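Local coordinates for CG11501 (Drosophila melanogaster, PDB 3ZZO), which acts as a secreted cytokine that promotes survival of the fly after Sindbis virus infection by suppressing the immune deficiency pathway and limits intestinal stem cell proliferation after bacterial infection, at residues A[7-18]-A[26-35]; A[44-52]-A[59-67]. One frame throughout, in Å; residues are numbered along the deposited sequence. Where two conformers were deposited one is given.

Interaction 1: A[7-18]-A[26-35]; sequences ELVEFKMDRGDC and NYPNGCEVTI
Phe11 sets its CG between its own backbone N and carbonyl carbon (chi1 62°), which lays the ring over Cys31. In Cys31 the SG stands anti to the carbonyl carbon (chi1 -55°), a turn that lets it bond to Cys18. The setting is the antiparallel sheet of SD1, the subdomain with the ferredoxin-like fold. Strands 7-13 and 31-35 are neighbours in it, with an angle of 158° between their directions. Three hydrogen-bonded pairs zip them together: Glu7 with Ile35, Val9 with Val33 and Phe11 with Cys31. Each pair has two N-H...O bonds; the Val9 N to Val33 O distance is 2.8 Å.

The side chains of these three pairs lie on one face of the sheet, the one over which helix 69-75 packs. Val33 CG1 sits 3.9 Å from Val9 CB and also touches Phe11 CE1 obliquely. Ile35 CD1 reaches back across the strands to Val9 CG2. Phe72 of the helix meets Phe11 edge-to-face and touches Val33 and Ile35.

The other face carries Leu8, Thr34, Glu10 and Glu32 and is more open. Leu8, in the conformer described, and Thr34 lie side by side, pointing the same way. The carboxylate of Glu10 forms a salt bridge with Lys85 of strand 81-89, which probably eases the nearness of Glu32.

Before strand 31-35 the chain makes a classic beta bulge, with Asn29 and Gly30 both facing Asn26. A water joins Lys12 NZ to Pro28 O there. Next to the bulge, the Cys18-Cys31 disulfide ties the loop after strand 7-13 to the sheet. Met13 SD rests 3.8 Å from Cys31 SG, while Cys31 CB makes a CH-pi contact 3.6 Å from the Phe11 ring centroid.

Interaction 2: A[44-52]-A[59-67]; sequences GAYCGQGPC and CDGGCLSGD. Unlike the reference sequence in segment 44-52: Pro51 (reference Ser). With SCN (thiocyanate ion), chain B.
Leu64 N donates a hydrogen bond to Cys47 O at 2.9 Å, one of four backbone hydrogen bonds between 44-52 and 59-67. Gln49 N binds Gly62 O, and Asp60 N binds Pro51 O. Gly50 N to Asp60 O is a weaker bond. Between these links Gly48 and Cys63 form a single bridge. Residues Cys59 to Gly62 make a type II beta turn.

One side-chain amide joins this network. With CG anti to the carbonyl carbon (chi1 -66°) and the chain extended beyond it, the Gln49 side chain passes Asp60 O and Gly62 O, and its amide reaches Gly61 O. There NE2 donates to Gly61 O at 2.8 Å, with an N-H...O angle of 176°. Gly61 O lies in the plane of the Gln49 amide, while NE2 is tilted 21° out of the plane of the Gly61 carbonyl.

The covalent link is Cys52-Cys59. This is SD2, the subdomain built of loops connected by four disulfide bridges, and neither segment contains a regular helix or strand. Cys47 and Cys63 take part in two more bridges, to Cys36 and Cys3.

Packing contacts are few. Leu64 CG rests 3.6 Å from Gly48 O, and its CD2 approaches Gln49 CG. The Pro51 ring meets the Asp60 carboxylate obliquely, with CD 3.3 Å from OD2. Pro51 differs from the reference sequence, which has serine.

A thiocyanate ion, probably from the crystallisation liquor, lies beside 44-52. Its N accepts a bond from Tyr46 N at 3.0 Å and sits at the edge of the Tyr46 ring. Its S lies 3.5 Å from Cys52 N.

In the fold
Interaction 1 belongs to SD1 and interaction 2 to SD2. Their centres are 23 Å apart, on opposite sides of the chain's centre. Their nearest atoms come to about 4 Å but do not touch. They follow one another along the chain. Strand 31-35 ends interaction 1 and runs into the loop region that holds 44-52 and 59-67. After 59-67 the chain returns to SD1 through helix 69-75 and strand 81-89, which pairs with strand 6-13. Most of SD2 thus comes between strand 31-35 and the helix, while Cys2-Cys57 and Cys3-Cys63 tie the N-terminal end to it. Cys36-Cys47 fastens it just past that strand. Each contact has its own internal disulfide.

Interaction 1: A[7-18]-A[26-35]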
loop_
_atom_site.group_PDB
_atom_site.type_symbol
_atom_site.label_atom_id
_atom_site.label_comp_id
_atom_site.label_asym_id
_atom_site.label_seq_id
_atom_site.Cartn_x
_atom_site.Cartn_y
_atom_site.Cartn_z
ATOM N N GLU A 7 -2.425 1.547 4.119
ATOM C CA GLU A 7 -2.566 0.220 4.710
ATOM C C GLU A 7 -1.222 -0.437 4.824
ATOM O O GLU A 7 -0.392 -0.377 3.921
ATOM C CB GLU A 7 -3.495 -0.704 3.907
ATOM C CG GLU A 7 -4.957 -0.400 4.054
ATOM C CD GLU A 7 -5.828 -1.346 3.282
ATOM O OE1 GLU A 7 -5.375 -2.027 2.359
ATOM O OE2 GLU A 7 -7.057 -1.366 3.619
ATOM N N LEU A 8 -1.029 -1.120 5.934
ATOM C CA LEU A 8 0.102 -2.021 6.162
ATOM C C LEU A 8 -0.345 -3.421 5.821
ATOM O O LEU A 8 -1.292 -3.929 6.443
ATOM C CB LEU A 8 0.487 -2.001 7.667
ATOM C CG LEU A 8 0.786 -0.639 8.362
ATOM C CD1 LEU A 8 0.707 -0.765 9.875
ATOM C CD2 LEU A 8 2.114 -0.085 7.894
ATOM N N VAL A 9 0.268 -4.061 4.850
ATOM C CA VAL A 9 -0.125 -5.360 4.379
ATOM C C VAL A 9 0.997 -6.357 4.564
ATOM O O VAL A 9 2.133 -6.110 4.142
ATOM C CB VAL A 9 -0.519 -5.312 2.896
ATOM C CG1 VAL A 9 -0.989 -6.681 2.387
ATOM C CG2 VAL A 9 -1.583 -4.250 2.637
ATOM N N GLU A 10 0.700 -7.479 5.222
ATOM C CA GLU A 10 1.627 -8.604 5.312
ATOM C C GLU A 10 1.075 -9.715 4.446
ATOM O O GLU A 10 -0.125 -9.987 4.455
ATOM C CB GLU A 10 1.767 -9.108 6.756
ATOM C CG GLU A 10 2.386 -8.110 7.670
ATOM C CD GLU A 10 2.609 -8.692 9.076
ATOM O OE1 GLU A 10 2.478 -9.926 9.318
ATOM O OE2 GLU A 10 2.853 -7.868 9.999
ATOM N N PHE A 11 1.952 -10.358 3.682
ATOM C CA PHE A 11 1.484 -11.337 2.705
ATOM C C PHE A 11 2.607 -12.291 2.348
ATOM O O PHE A 11 3.794 -11.986 2.563
ATOM C CB PHE A 11 0.993 -10.612 1.436
ATOM C CG PHE A 11 2.068 -9.818 0.709
ATOM C CD1 PHE A 11 2.400 -8.526 1.125
ATOM C CD2 PHE A 11 2.742 -10.367 -0.374
ATOM C CE1 PHE A 11 3.405 -7.840 0.476
ATOM C CE2 PHE A 11 3.759 -9.656 -1.025
ATOM C CZ PHE A 11 4.075 -8.397 -0.592
ATOM N N LYS A 12 2.247 -13.401 1.755
ATOM C CA LYS A 12 3.199 -14.324 1.147
ATOM C C LYS A 12 2.944 -14.328 -0.355
ATOM O O LYS A 12 1.966 -13.759 -0.834
ATOM C CB LYS A 12 3.114 -15.706 1.780
ATOM C CG LYS A 12 3.738 -15.714 3.156
ATOM C CD LYS A 12 3.563 -17.045 3.933
ATOM C CE LYS A 12 4.211 -16.960 5.326
ATOM N NZ LYS A 12 3.845 -18.136 6.152
ATOM N N MET A 13 3.872 -14.901 -1.109
ATOM C CA MET A 13 3.836 -14.864 -2.571
ATOM C C MET A 13 4.075 -16.258 -3.112
ATOM O O MET A 13 5.024 -16.932 -2.715
ATOM C CB MET A 13 4.998 -13.960 -3.095
ATOM C CG MET A 13 4.873 -12.530 -2.655
ATOM S SD MET A 13 6.220 -11.522 -3.237
ATOM C CE MET A 13 5.756 -11.329 -4.960
ATOM N N ASP A 14 3.279 -16.674 -4.065
ATOM C CA ASP A 14 3.510 -17.952 -4.723
ATOM C C ASP A 14 4.639 -17.925 -5.723
ATOM O O ASP A 14 5.323 -18.917 -5.934
ATOM C CB ASP A 14 2.246 -18.402 -5.431
ATOM C CG ASP A 14 1.106 -18.695 -4.483
ATOM O OD1 ASP A 14 1.349 -19.123 -3.324
ATOM O OD2 ASP A 14 0.000 -18.404 -4.909
ATOM N N ARG A 15 4.852 -16.790 -6.351
ATOM C CA ARG A 15 5.890 -16.565 -7.371
ATOM C C ARG A 15 6.534 -15.208 -7.125
ATOM O O ARG A 15 5.943 -14.342 -6.478
ATOM C CB ARG A 15 5.255 -16.640 -8.813
ATOM C CG ARG A 15 4.605 -17.994 -9.067
ATOM C CD ARG A 15 3.799 -18.002 -10.381
ATOM N NE ARG A 15 2.571 -17.210 -10.316
ATOM C CZ ARG A 15 1.455 -17.586 -9.709
ATOM N NH1 ARG A 15 1.336 -18.780 -9.143
ATOM N NH2 ARG A 15 0.379 -16.786 -9.760
ATOM N N GLY A 16 7.719 -15.022 -7.658
ATOM C CA GLY A 16 8.431 -13.767 -7.449
ATOM C C GLY A 16 8.931 -13.642 -6.035
ATOM O O GLY A 16 9.034 -14.623 -5.294
ATOM N N ASP A 17 9.299 -12.403 -5.656
ATOM C CA ASP A 17 9.807 -12.149 -4.321
ATOM C C ASP A 17 9.332 -10.776 -3.855
ATOM O O ASP A 17 8.711 -10.019 -4.609
ATOM C CB ASP A 17 11.324 -12.305 -4.264
ATOM C CG ASP A 17 12.090 -11.317 -5.114
ATOM O OD1 ASP A 17 11.541 -10.338 -5.609
ATOM O OD2 ASP A 17 13.327 -11.552 -5.271
ATOM N N CYS A 18 9.566 -10.467 -2.572
ATOM C CA CYS A 18 8.999 -9.247 -2.004
ATOM C C CYS A 18 9.382 -8.013 -2.821
ATOM O O CYS A 18 8.561 -7.130 -3.069
ATOM C CB CYS A 18 9.449 -9.050 -0.536
ATOM S SG CYS A 18 9.088 -10.466 0.543
ATOM N N ASN A 26 10.113 -9.894 5.294
ATOM C CA ASN A 26 9.710 -9.983 6.682
ATOM C C ASN A 26 9.789 -11.460 7.050
ATOM O O ASN A 26 9.000 -11.946 7.758
ATOM C CB ASN A 26 8.291 -9.414 6.862
ATOM C CG ASN A 26 7.854 -9.269 8.313
ATOM O OD1 ASN A 26 6.657 -9.445 8.605
ATOM N ND2 ASN A 26 8.776 -8.907 9.210
ATOM N N TYR A 27 10.765 -12.199 6.521
ATOM C CA TYR A 27 10.991 -13.583 6.865
ATOM C C TYR A 27 11.097 -13.712 8.394
ATOM O O TYR A 27 11.772 -12.934 9.031
ATOM C CB TYR A 27 12.304 -14.080 6.180
ATOM C CG TYR A 27 12.733 -15.445 6.611
ATOM C CD1 TYR A 27 12.266 -16.577 5.994
ATOM C CD2 TYR A 27 13.619 -15.602 7.667
ATOM C CE1 TYR A 27 12.644 -17.864 6.409
ATOM C CE2 TYR A 27 13.982 -16.861 8.114
ATOM C CZ TYR A 27 13.522 -17.997 7.481
ATOM O OH TYR A 27 13.881 -19.219 7.884
ATOM N N PRO A 28 10.480 -14.727 9.010
ATOM C CA PRO A 28 9.788 -15.873 8.394
ATOM C C PRO A 28 8.306 -15.635 8.222
ATOM O O PRO A 28 7.598 -16.622 8.097
ATOM C CB PRO A 28 10.029 -17.019 9.420
ATOM C CG PRO A 28 10.003 -16.283 10.711
ATOM C CD PRO A 28 10.669 -14.947 10.480
ATOM N N ASN A 29 7.883 -14.368 8.203
ATOM C CA ASN A 29 6.430 -14.047 8.121
ATOM C C ASN A 29 6.067 -13.416 6.805
ATOM O O ASN A 29 5.119 -12.652 6.723
ATOM C CB ASN A 29 6.078 -13.181 9.309
ATOM C CG ASN A 29 6.267 -13.947 10.571
ATOM O OD1 ASN A 29 7.088 -13.601 11.384
ATOM N ND2 ASN A 29 5.567 -15.076 10.695
ATOM N N GLY A 30 6.756 -13.763 5.747
ATOM C CA GLY A 30 6.423 -13.295 4.391
ATOM C C GLY A 30 7.070 -11.948 4.088
ATOM O O GLY A 30 8.224 -11.705 4.386
ATOM N N CYS A 31 6.276 -11.076 3.447
ATOM C CA CYS A 31 6.642 -9.746 2.991
ATOM C C CYS A 31 5.764 -8.723 3.681
ATOM O O CYS A 31 4.650 -9.056 4.127
ATOM C CB CYS A 31 6.354 -9.585 1.491
ATOM S SG CYS A 31 7.083 -10.788 0.382
ATOM N N GLU A 32 6.223 -7.486 3.755
ATOM C CA GLU A 32 5.393 -6.402 4.250
ATOM C C GLU A 32 5.516 -5.200 3.336
ATOM O O GLU A 32 6.569 -4.932 2.771
ATOM C CB GLU A 32 5.774 -6.043 5.668
ATOM C CG GLU A 32 7.069 -5.523 5.848
ATOM C CD GLU A 32 7.443 -5.230 7.335
ATOM O OE1 GLU A 32 7.084 -6.060 8.213
ATOM O OE2 GLU A 32 8.081 -4.149 7.636
ATOM N N VAL A 33 4.425 -4.472 3.212
ATOM C CA VAL A 33 4.395 -3.289 2.369
ATOM C C VAL A 33 3.372 -2.301 2.946
ATOM O O VAL A 33 2.372 -2.700 3.545
ATOM C CB VAL A 33 4.037 -3.681 0.908
ATOM C CG1 VAL A 33 2.601 -4.229 0.778
ATOM C CG2 VAL A 33 4.280 -2.517 -0.075
ATOM N N THR A 34 3.604 -1.011 2.706
ATOM C CA THR A 34 2.661 0.044 3.041
ATOM C C THR A 34 2.157 0.579 1.714
ATOM O O THR A 34 2.963 1.043 0.908
ATOM C CB THR A 34 3.323 1.148 3.857
ATOM O OG1 THR A 34 3.843 0.578 5.055
ATOM C CG2 THR A 34 2.355 2.215 4.234
ATOM N N ILE A 35 0.836 0.536 1.500
ATOM C CA ILE A 35 0.228 0.916 0.234
ATOM C C ILE A 35 -0.724 2.075 0.393
ATOM O O ILE A 35 -1.262 2.355 1.456
ATOM C CB ILE A 35 -0.529 -0.291 -0.393
ATOM C CG1 ILE A 35 -1.689 -0.769 0.489
ATOM C CG2 ILE A 35 0.430 -1.402 -0.756
ATOM C CD1 ILE A 35 -2.654 -1.727 -0.186
HETATM O O HOH W 1 2.617 -12.213 8.240
HETATM O O HOH W 2 4.958 -17.561 8.690
#

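Interaction 2: A[44-52]-A[59-67]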
loop_
_atom_site.group_PDB
_atom_site.type_symbol
_atom_site.label_atom_id
_atom_site.label_comp_id
_atom_site.label_asym_id
_atom_site.label_seq_id
_atom_site.Cartn_x
_atom_site.Cartn_y
_atom_site.Cartn_z
ATOM N N GLY A 44 5.449 8.613 -1.679
ATOM C CA GLY A 44 5.670 9.950 -1.124
ATOM C C GLY A 44 5.436 9.954 0.376
ATOM O O GLY A 44 5.121 8.933 0.990
ATOM N N ALA A 45 5.534 11.142 0.989
ATOM C CA ALA A 45 5.226 11.269 2.388
ATOM C C ALA A 45 3.776 10.911 2.688
ATOM O O ALA A 45 3.479 10.468 3.817
ATOM C CB ALA A 45 5.566 12.658 2.899
ATOM N N TYR A 46 2.889 11.129 1.731
ATOM C CA TYR A 46 1.465 10.862 1.817
ATOM C C TYR A 46 1.023 10.127 0.557
ATOM O O TYR A 46 1.848 9.840 -0.329
ATOM C CB TYR A 46 0.714 12.162 2.019
ATOM C CG TYR A 46 1.128 12.909 3.261
ATOM C CD1 TYR A 46 0.663 12.499 4.510
ATOM C CD2 TYR A 46 2.005 13.969 3.216
ATOM C CE1 TYR A 46 1.047 13.181 5.657
ATOM C CE2 TYR A 46 2.403 14.645 4.390
ATOM C CZ TYR A 46 1.910 14.235 5.583
ATOM O OH TYR A 46 2.274 14.919 6.714
ATOM N N CYS A 47 -0.266 9.842 0.459
ATOM C CA CYS A 47 -0.870 9.125 -0.662
ATOM C C CYS A 47 -1.581 10.021 -1.660
ATOM O O CYS A 47 -2.588 9.630 -2.230
ATOM C CB CYS A 47 -1.818 8.051 -0.141
ATOM S SG CYS A 47 -0.963 6.612 0.581
ATOM N N GLY A 48 -1.019 11.191 -1.926
ATOM C CA GLY A 48 -1.535 12.035 -3.011
ATOM C C GLY A 48 -1.156 11.524 -4.368
ATOM O O GLY A 48 -0.177 10.792 -4.535
ATOM N N GLN A 49 -1.926 11.899 -5.379
ATOM C CA GLN A 49 -1.442 11.695 -6.741
ATOM C C GLN A 49 -0.142 12.488 -6.944
ATOM O O GLN A 49 0.813 11.991 -7.564
ATOM C CB GLN A 49 -2.464 12.117 -7.794
ATOM C CG GLN A 49 -3.717 11.289 -7.809
ATOM C CD GLN A 49 -4.320 11.267 -9.200
ATOM O OE1 GLN A 49 -3.843 10.545 -10.067
ATOM N NE2 GLN A 49 -5.267 12.101 -9.439
ATOM N N GLY A 50 -0.084 13.683 -6.387
ATOM C CA GLY A 50 1.097 14.514 -6.367
ATOM C C GLY A 50 1.320 15.059 -4.980
ATOM O O GLY A 50 0.786 14.529 -3.991
ATOM N N PRO A 51 2.126 16.113 -4.881
ATOM C CA PRO A 51 2.469 16.690 -3.586
ATOM C C PRO A 51 1.267 17.136 -2.766
ATOM O O PRO A 51 0.236 17.526 -3.308
ATOM C CB PRO A 51 3.298 17.906 -3.986
ATOM C CG PRO A 51 3.762 17.709 -5.351
ATOM C CD PRO A 51 2.826 16.776 -6.011
ATOM N N CYS A 52 1.472 17.154 -1.453
ATOM C CA CYS A 52 0.442 17.529 -0.481
ATOM C C CYS A 52 0.884 18.713 0.322
ATOM O O CYS A 52 2.063 19.112 0.312
ATOM C CB CYS A 52 0.159 16.363 0.474
ATOM S SG CYS A 52 -0.438 14.838 -0.388
ATOM N N CYS A 59 -3.938 17.675 -1.735
ATOM C CA CYS A 59 -2.882 17.184 -2.584
ATOM C C CYS A 59 -3.209 17.432 -4.039
ATOM O O CYS A 59 -4.363 17.447 -4.432
ATOM C CB CYS A 59 -2.674 15.694 -2.334
ATOM S SG CYS A 59 -2.439 15.209 -0.610
ATOM N N ASP A 60 -2.174 17.595 -4.838
ATOM C CA ASP A 60 -2.350 17.770 -6.267
ATOM C C ASP A 60 -3.044 16.525 -6.805
ATOM O O ASP A 60 -2.528 15.402 -6.680
ATOM C CB ASP A 60 -1.006 17.880 -7.006
ATOM C CG ASP A 60 -0.136 19.071 -6.642
ATOM O OD1 ASP A 60 -0.424 19.857 -5.746
ATOM O OD2 ASP A 60 0.929 19.205 -7.294
ATOM N N GLY A 61 -4.202 16.699 -7.426
ATOM C CA GLY A 61 -4.962 15.579 -7.981
ATOM C C GLY A 61 -5.689 14.761 -6.946
ATOM O O GLY A 61 -6.187 13.685 -7.276
ATOM N N GLY A 62 -5.818 15.266 -5.733
ATOM C CA GLY A 62 -6.397 14.490 -4.656
ATOM C C GLY A 62 -5.553 13.276 -4.327
ATOM O O GLY A 62 -4.344 13.257 -4.585
ATOM N N CYS A 63 -6.200 12.252 -3.799
ATOM C CA CYS A 63 -5.502 11.067 -3.368
ATOM C C CYS A 63 -5.461 10.021 -4.445
ATOM O O CYS A 63 -6.347 9.932 -5.320
ATOM C CB CYS A 63 -6.134 10.472 -2.115
ATOM S SG CYS A 63 -6.425 11.631 -0.769
ATOM N N LEU A 64 -4.446 9.184 -4.405
ATOM C CA LEU A 64 -4.459 7.958 -5.187
ATOM C C LEU A 64 -5.722 7.180 -4.903
ATOM O O LEU A 64 -6.194 7.165 -3.768
ATOM C CB LEU A 64 -3.203 7.131 -4.930
ATOM C CG LEU A 64 -1.920 7.805 -5.449
ATOM C CD1 LEU A 64 -0.698 7.186 -4.799
ATOM C CD2 LEU A 64 -1.822 7.700 -6.978
ATOM N N SER A 65 -6.302 6.571 -5.924
ATOM C CA SER A 65 -7.611 5.923 -5.798
ATOM C C SER A 65 -7.544 4.446 -6.132
ATOM O O SER A 65 -6.714 3.998 -6.892
ATOM C CB SER A 65 -8.628 6.625 -6.721
ATOM O OG SER A 65 -8.247 6.469 -8.093
ATOM N N GLY A 66 -8.497 3.712 -5.572
ATOM C CA GLY A 66 -8.637 2.294 -5.839
ATOM C C GLY A 66 -9.155 1.552 -4.636
ATOM O O GLY A 66 -9.638 2.155 -3.684
ATOM N N ASP A 67 -9.021 0.233 -4.649
ATOM C CA ASP A 67 -9.592 -0.599 -3.587
ATOM C C ASP A 67 -8.540 -1.287 -2.717
ATOM O O ASP A 67 -8.780 -2.382 -2.193
ATOM C CB ASP A 67 -10.764 -1.416 -4.046
ATOM C CG ASP A 67 -10.411 -2.400 -5.050
ATOM O OD1 ASP A 67 -9.453 -2.214 -5.855
ATOM O OD2 ASP A 67 -11.174 -3.408 -5.223
HETATM S S SCN B . 4.424 15.916 -0.153
HETATM C C SCN B . 3.723 14.369 -0.231
HETATM N N SCN B . 3.232 13.330 -0.299
#